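PDB 1O5K: 4-hydroxy-tetrahydrodipicolinate synthase from Thermotoga maritima, which probably catalyses the condensation of pyruvate with (S)-aspartate-beta-semialdehyde to 4-hydroxy-tetrahydrodipicolinate, a step of lysine biosynthesis. Local coordinates for residues 127-130 / 131-135; 88-92 / 93-97; 153-156 / 157-160. All coordinates share one frame; numbering follows the deposited sequence.

Interaction 1 of 3, residues 127-130 / 131-135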
loop_
_atom_site.group_PDB
_atom_site.type_symbol
_atom_site.label_atom_id
_atom_site.label_comp_id
_atom_site.label_asym_id
_atom_site.label_seq_id
_atom_site.Cartn_x
_atom_site.Cartn_y
_atom_site.Cartn_z
ATOM N N TYR A 127 11.287 7.688 21.277
ATOM C CA TYR A 127 11.719 8.805 22.092
ATOM C C TYR A 127 12.623 8.331 23.217
ATOM O O TYR A 127 13.711 8.904 23.410
ATOM C CB TYR A 127 10.505 9.525 22.645
ATOM C CG TYR A 127 10.841 10.670 23.537
ATOM C CD1 TYR A 127 11.273 11.876 23.012
ATOM C CD2 TYR A 127 10.704 10.561 24.886
ATOM C CE1 TYR A 127 11.558 12.970 23.867
ATOM C CE2 TYR A 127 11.007 11.630 25.758
ATOM C CZ TYR A 127 11.439 12.835 25.229
ATOM O OH TYR A 127 11.690 13.910 26.099
ATOM N N GLN A 128 12.178 7.312 23.972
ATOM C CA GLN A 128 12.968 6.810 25.096
ATOM C C GLN A 128 14.338 6.256 24.683
ATOM O O GLN A 128 15.309 6.425 25.427
ATOM C CB GLN A 128 12.158 5.808 25.945
ATOM C CG GLN A 128 11.025 6.448 26.706
ATOM C CD GLN A 128 11.492 7.368 27.805
ATOM O OE1 GLN A 128 12.627 7.267 28.262
ATOM N NE2 GLN A 128 10.614 8.262 28.247
ATOM N N HIS A 129 14.389 5.577 23.522
ATOM C CA HIS A 129 15.623 5.043 22.936
ATOM C C HIS A 129 16.645 6.161 22.709
ATOM O O HIS A 129 17.749 6.085 23.207
ATOM C CB HIS A 129 15.276 4.313 21.633
ATOM C CG HIS A 129 16.438 3.795 20.856
ATOM N ND1 HIS A 129 17.121 2.638 21.189
ATOM C CD2 HIS A 129 16.963 4.224 19.686
ATOM C CE1 HIS A 129 18.034 2.397 20.255
ATOM N NE2 HIS A 129 17.964 3.351 19.338
ATOM N N TYR A 130 16.240 7.207 21.981
ATOM C CA TYR A 130 17.142 8.334 21.676
ATOM C C TYR A 130 17.473 9.127 22.941
ATOM O O TYR A 130 18.603 9.595 23.094
ATOM C CB TYR A 130 16.529 9.206 20.598
ATOM C CG TYR A 130 16.572 8.533 19.242
ATOM C CD1 TYR A 130 17.797 8.363 18.570
ATOM C CD2 TYR A 130 15.425 8.015 18.637
ATOM C CE1 TYR A 130 17.837 7.654 17.385
ATOM C CE2 TYR A 130 15.482 7.367 17.433
ATOM C CZ TYR A 130 16.698 7.191 16.815
ATOM O OH TYR A 130 16.748 6.513 15.594
ATOM N N LYS A 131 16.513 9.246 23.858
ATOM C CA LYS A 131 16.778 9.946 25.119
ATOM C C LYS A 131 17.872 9.244 25.934
ATOM O O LYS A 131 18.818 9.866 26.468
ATOM C CB LYS A 131 15.519 10.036 25.967
ATOM C CG LYS A 131 15.764 10.848 27.238
ATOM C CD LYS A 131 14.519 11.495 27.777
ATOM C CE LYS A 131 13.925 10.725 28.940
ATOM N NZ LYS A 131 13.168 9.566 28.446
ATOM N N TYR A 132 17.703 7.946 26.088
ATOM C CA TYR A 132 18.659 7.124 26.818
ATOM C C TYR A 132 20.054 7.327 26.274
ATOM O O TYR A 132 21.003 7.552 27.027
ATOM C CB TYR A 132 18.305 5.649 26.739
ATOM C CG TYR A 132 19.179 4.741 27.591
ATOM C CD1 TYR A 132 18.902 4.544 28.942
ATOM C CD2 TYR A 132 20.267 4.071 27.045
ATOM C CE1 TYR A 132 19.698 3.696 29.732
ATOM C CE2 TYR A 132 21.070 3.249 27.827
ATOM C CZ TYR A 132 20.767 3.059 29.158
ATOM O OH TYR A 132 21.545 2.237 29.928
ATOM N N ILE A 133 20.184 7.256 24.958
ATOM C CA ILE A 133 21.488 7.411 24.320
ATOM C C ILE A 133 22.057 8.833 24.454
ATOM O O ILE A 133 23.209 9.040 24.861
ATOM C CB ILE A 133 21.394 6.990 22.855
ATOM C CG1 ILE A 133 20.909 5.525 22.752
ATOM C CG2 ILE A 133 22.706 7.155 22.195
ATOM C CD1 ILE A 133 20.327 5.135 21.388
ATOM N N SER A 134 21.202 9.799 24.166
ATOM C CA SER A 134 21.539 11.229 24.234
ATOM C C SER A 134 22.084 11.603 25.613
ATOM O O SER A 134 23.026 12.373 25.711
ATOM C CB SER A 134 20.290 12.055 23.850
ATOM O OG SER A 134 20.389 13.430 24.200
ATOM N N GLU A 135 21.475 11.075 26.671
ATOM C CA GLU A 135 21.843 11.451 28.055
ATOM C C GLU A 135 23.183 10.843 28.444
ATOM O O GLU A 135 23.719 11.161 29.496
ATOM C CB GLU A 135 20.764 11.018 29.054
ATOM C CG GLU A 135 19.419 11.685 28.824
ATOM C CD GLU A 135 18.314 11.182 29.774
ATOM O OE1 GLU A 135 18.353 9.981 30.219
ATOM O OE2 GLU A 135 17.376 11.980 30.021
#
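His129 and Ile133 meet one turn apart on helix 123-134, the helix of a beta-alpha-beta unit of the TIM barrel, and the contact belongs to that helix alone. Its backbone runs in regular i to i+4 bonds, from Lys131 N to Tyr127 O (2.9 Å) through to Ser134 N and Tyr130 O (2.8 Å). On the buried side, Ile133 CD1 lies over one face of the His129 imidazole, a CH-pi contact 3.7 Å from the ring centroid and 15° off its normal. The methyl gets there because Ile133 CG1 stands beside its own backbone N (chi1 -58°) and leads CD1 back over the preceding turn. The nearest ring atom is His129 NE2, 3.6 Å from Ile133 CD1. A histidine suits this place because it offers an apolar face to the isoleucine while ND1 bonds to Thr93 OG1, which limits the ring's freedom to turn. On another side of the helix the Lys131 chain passes obliquely by the Tyr127 ring, with Lys131 CD 4.1 Å from Tyr127 CE2. Lys131 and Gln128 run alongside each other, but each has two conformers, and the very close approach of their ends is doubtful. Tyr127 OH bonds to Asp165, and Tyr130 OH to the carbonyl of Val113 in strand 110-114. Tyr130 also touches Val143, and Ile133 touches Ile141, both of strand 141-144; Tyr127 and Tyr130 touch Ile162 of helix 156-165, and His129 and Tyr132 pack on helix 93-106.

Interaction 2 of 3, residues 88-92 / 93-97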
loop_
_atom_site.group_PDB
_atom_site.type_symbol
_atom_site.label_atom_id
_atom_site.label_comp_id
_atom_site.label_asym_id
_atom_site.label_seq_id
_atom_site.Cartn_x
_atom_site.Cartn_y
_atom_site.Cartn_z
ATOM N N ALA A 88 25.771 3.586 14.109
ATOM C CA ALA A 88 25.912 2.952 15.402
ATOM C C ALA A 88 24.565 2.488 15.985
ATOM O O ALA A 88 24.472 2.212 17.172
ATOM C CB ALA A 88 26.588 3.896 16.361
ATOM N N GLY A 89 23.528 2.430 15.172
ATOM C CA GLY A 89 22.192 2.094 15.676
ATOM C C GLY A 89 21.927 0.601 15.561
ATOM O O GLY A 89 22.269 -0.020 14.552
ATOM N N THR A 90 21.328 0.017 16.585
ATOM C CA THR A 90 20.783 -1.340 16.484
ATOM C C THR A 90 19.370 -1.333 17.072
ATOM O O THR A 90 18.827 -0.299 17.424
ATOM C CB THR A 90 21.666 -2.421 17.182
ATOM O OG1 THR A 90 21.499 -2.405 18.637
ATOM C CG2 THR A 90 23.142 -2.168 16.966
ATOM N N ASN A 91 18.787 -2.499 17.190
ATOM C CA ASN A 91 17.414 -2.569 17.745
ATOM C C ASN A 91 17.360 -2.850 19.231
ATOM O O ASN A 91 16.246 -3.047 19.792
ATOM C CB ASN A 91 16.563 -3.511 16.890
ATOM C CG ASN A 91 17.036 -4.929 16.903
ATOM O OD1 ASN A 91 18.113 -5.252 17.438
ATOM N ND2 ASN A 91 16.247 -5.824 16.238
ATOM N N SER A 92 18.517 -2.813 19.888
ATOM C CA SER A 92 18.599 -2.820 21.351
ATOM C C SER A 92 19.160 -1.473 21.825
ATOM O O SER A 92 20.196 -1.052 21.377
ATOM C CB SER A 92 19.499 -3.926 21.822
ATOM O OG SER A 92 19.951 -3.650 23.126
ATOM N N THR A 93 18.485 -0.842 22.783
ATOM C CA THR A 93 18.934 0.469 23.263
ATOM C C THR A 93 20.320 0.329 23.956
ATOM O O THR A 93 21.232 1.174 23.782
ATOM C CB THR A 93 17.854 1.043 24.202
ATOM O OG1 THR A 93 16.621 1.164 23.447
ATOM C CG2 THR A 93 18.247 2.479 24.679
ATOM N N GLU A 94 20.487 -0.757 24.711
ATOM C CA GLU A 94 21.724 -0.993 25.446
ATOM C C GLU A 94 22.876 -1.189 24.488
ATOM O O GLU A 94 23.946 -0.617 24.650
ATOM C CB GLU A 94 21.581 -2.232 26.344
ATOM C CG GLU A 94 22.737 -2.476 27.274
ATOM C CD GLU A 94 22.431 -3.604 28.258
ATOM O OE1 GLU A 94 23.210 -4.591 28.299
ATOM O OE2 GLU A 94 21.403 -3.494 28.975
ATOM N N LYS A 95 22.654 -2.004 23.484
ATOM C CA LYS A 95 23.725 -2.325 22.531
ATOM C C LYS A 95 24.038 -1.129 21.659
ATOM O O LYS A 95 25.186 -0.908 21.323
ATOM C CB LYS A 95 23.344 -3.482 21.610
ATOM C CG LYS A 95 24.447 -3.871 20.588
ATOM C CD LYS A 95 25.734 -4.301 21.260
ATOM C CE LYS A 95 26.921 -4.313 20.268
ATOM N NZ LYS A 95 28.176 -4.885 20.875
ATOM N N THR A 96 23.029 -0.330 21.351
ATOM C CA THR A 96 23.231 0.902 20.592
ATOM C C THR A 96 24.147 1.853 21.350
ATOM O O THR A 96 25.087 2.404 20.796
ATOM C CB THR A 96 21.885 1.571 20.281
ATOM O OG1 THR A 96 21.094 0.762 19.388
ATOM C CG2 THR A 96 22.114 2.851 19.512
ATOM N N LEU A 97 23.908 2.039 22.640
ATOM C CA LEU A 97 24.777 2.889 23.424
ATOM C C LEU A 97 26.221 2.392 23.378
ATOM O O LEU A 97 27.146 3.176 23.242
ATOM C CB LEU A 97 24.253 3.026 24.848
ATOM C CG LEU A 97 25.142 3.912 25.747
ATOM C CD1 LEU A 97 25.358 5.322 25.134
ATOM C CD2 LEU A 97 24.552 3.962 27.099
#
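The side chains of Thr90 and Thr96 pass each other pointing opposite ways, and Thr96 OG1 faces back to the loop from the first turn of helix 93-106. This hydroxyl stands beside its own backbone N (chi1 -66°), where it accepts from Thr90 N at 2.9 Å and donates to Ser92 O at 2.8 Å. Ser92 O is gripped twice, since Thr96 N also reaches it, at 2.9 Å and from the opposite face of the carbonyl plane. The branching of threonine is put to full use: while OG1 handles the polar work, CG2 rests 3.4 Å from Ala88 O and packs on Gly89 CA. A valine in its place would keep the bulk but would probably leave Thr90 N without its acceptor and Ser92 O with one donor fewer, so that the loop is held less firmly to the helix. Thr90 OG1 lies across the Lys95 chain, 3.7 Å from Lys95 CB, and accepts from Ser92 N at 3.3 Å. Lys95 itself ends in a salt bridge with Glu64. Ser92 OG takes Lys95 N in a nearly straight bond (3.2 Å, 170°). An ST turn at Thr90 thus runs into a serine N-cap, and together they start the helix that follows strand 84-87 of the TIM barrel.

Interaction 3 of 3, residues 153-156 / 157-160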
loop_
_atom_site.group_PDB
_atom_site.type_symbol
_atom_site.label_atom_id
_atom_site.label_comp_id
_atom_site.label_asym_id
_atom_site.label_seq_id
_atom_site.Cartn_x
_atom_site.Cartn_y
_atom_site.Cartn_z
ATOM N N ASN A 153 8.094 3.910 11.208
ATOM C CA ASN A 153 8.255 5.290 10.759
ATOM C C ASN A 153 8.243 6.240 11.957
ATOM O O ASN A 153 7.299 6.187 12.774
ATOM C CB ASN A 153 7.113 5.666 9.837
ATOM C CG ASN A 153 7.258 7.061 9.307
ATOM O OD1 ASN A 153 8.290 7.404 8.789
ATOM N ND2 ASN A 153 6.203 7.891 9.462
ATOM N N VAL A 154 9.244 7.109 12.043
ATOM C CA VAL A 154 9.251 8.210 13.049
ATOM C C VAL A 154 8.292 9.266 12.577
ATOM O O VAL A 154 8.519 9.875 11.522
ATOM C CB VAL A 154 10.623 8.930 13.207
ATOM C CG1 VAL A 154 10.572 9.931 14.354
ATOM C CG2 VAL A 154 11.749 7.949 13.435
ATOM N N LEU A 155 7.240 9.517 13.342
ATOM C CA LEU A 155 6.294 10.536 12.934
ATOM C C LEU A 155 6.987 11.877 13.048
ATOM O O LEU A 155 7.839 12.034 13.927
ATOM C CB LEU A 155 5.065 10.540 13.835
ATOM C CG LEU A 155 4.171 9.334 13.758
ATOM C CD1 LEU A 155 3.115 9.451 14.805
ATOM C CD2 LEU A 155 3.538 9.139 12.352
ATOM N N PRO A 156 6.685 12.827 12.167
ATOM C CA PRO A 156 7.231 14.179 12.267
ATOM C C PRO A 156 7.108 14.762 13.683
ATOM O O PRO A 156 8.059 15.338 14.201
ATOM C CB PRO A 156 6.441 14.950 11.175
ATOM C CG PRO A 156 6.187 13.833 10.140
ATOM C CD PRO A 156 5.875 12.641 10.938
ATOM N N GLU A 157 5.969 14.561 14.332
ATOM C CA GLU A 157 5.775 15.112 15.672
ATOM C C GLU A 157 6.749 14.506 16.659
ATOM O O GLU A 157 7.123 15.163 17.648
ATOM C CB GLU A 157 4.339 14.911 16.148
ATOM C CG GLU A 157 3.324 15.296 15.068
ATOM C CD GLU A 157 2.880 14.076 14.231
ATOM O OE1 GLU A 157 1.991 13.313 14.700
ATOM O OE2 GLU A 157 3.408 13.849 13.129
ATOM N N THR A 158 7.081 13.233 16.442
ATOM C CA THR A 158 8.018 12.508 17.315
ATOM C C THR A 158 9.405 13.049 17.055
ATOM O O THR A 158 10.118 13.354 17.991
ATOM C CB THR A 158 7.975 11.013 17.079
ATOM O OG1 THR A 158 6.672 10.517 17.312
ATOM C CG2 THR A 158 8.851 10.267 18.044
ATOM N N ALA A 159 9.778 13.233 15.780
ATOM C CA ALA A 159 11.070 13.883 15.497
ATOM C C ALA A 159 11.174 15.275 16.111
ATOM O O ALA A 159 12.234 15.652 16.585
ATOM C CB ALA A 159 11.329 13.986 13.980
ATOM N N ALA A 160 10.083 16.031 16.102
ATOM C CA ALA A 160 10.081 17.396 16.646
ATOM C C ALA A 160 10.255 17.326 18.140
ATOM O O ALA A 160 10.836 18.223 18.763
ATOM C CB ALA A 160 8.768 18.130 16.330
#
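Leu155, still extended with psi 146°, hands over to a helical Pro156, and Leu155 O accepts from Ala159 N at 2.9 Å in a nearly straight bond. This is the N-terminus of helix 156-165 in the TIM barrel, with Leu155 at the N-cap; a weak bond from Thr158 N to the same carbonyl accompanies the first turn. Proline fits the first helical position well, since its N has no hydrogen to offer and none is needed there, and its ring lies against Gln181, Arg184 and Thr185 of helix 179-192. Pro156 O in turn receives Ala160 N at 2.9 Å. On the inner side, Val154 CG1 stands opposite its own backbone N and beside the carbonyl carbon (chi1 -174°), which brings it over the helix start, 3.9 Å from Thr158 CB and 4.1 Å from Ala159 CB. The small alanine lets this turn sit close to the neighbouring Thr189. Thr158 OG1 bonds to Gln123 OE1, an oxygen that also accepts from Leu155 N, so one amide ties both sides of the helix start. On the solvent side, Glu157 bends at chi2 (94°) and runs alongside the proline, leaving its negative end near the helix N-terminus, where the helix dipole would probably suit it. Glu157 OE2 comes to 3.5 Å from Pro156 CD, while Glu157 OE1 approaches Leu155 CD1 at 4.0 Å.

In the fold
All three contacts are partly buried and belong to three helices on the outside of one barrel, 2 at the start of 93-106, 1 in 123-134 and 3 at the start of 156-165. Interaction 1 has no exposed residue among those that touch, interaction 2 has Glu94, and interaction 3 turns Leu155 and Glu157 to solvent. Interactions 1 and 2 join their helices directly: Ile133 CD1 packs 3.5 Å from Thr96 CG2, and Tyr132 CD2 equally close to Thr93 CG2. Both also meet the second subunit, whereas no other chain of the assembly touches interaction 3. Hydroxyls dominate interaction 2, an aromatic face and aliphatic packing interaction 1, and a proline with backbone bonds interaction 3.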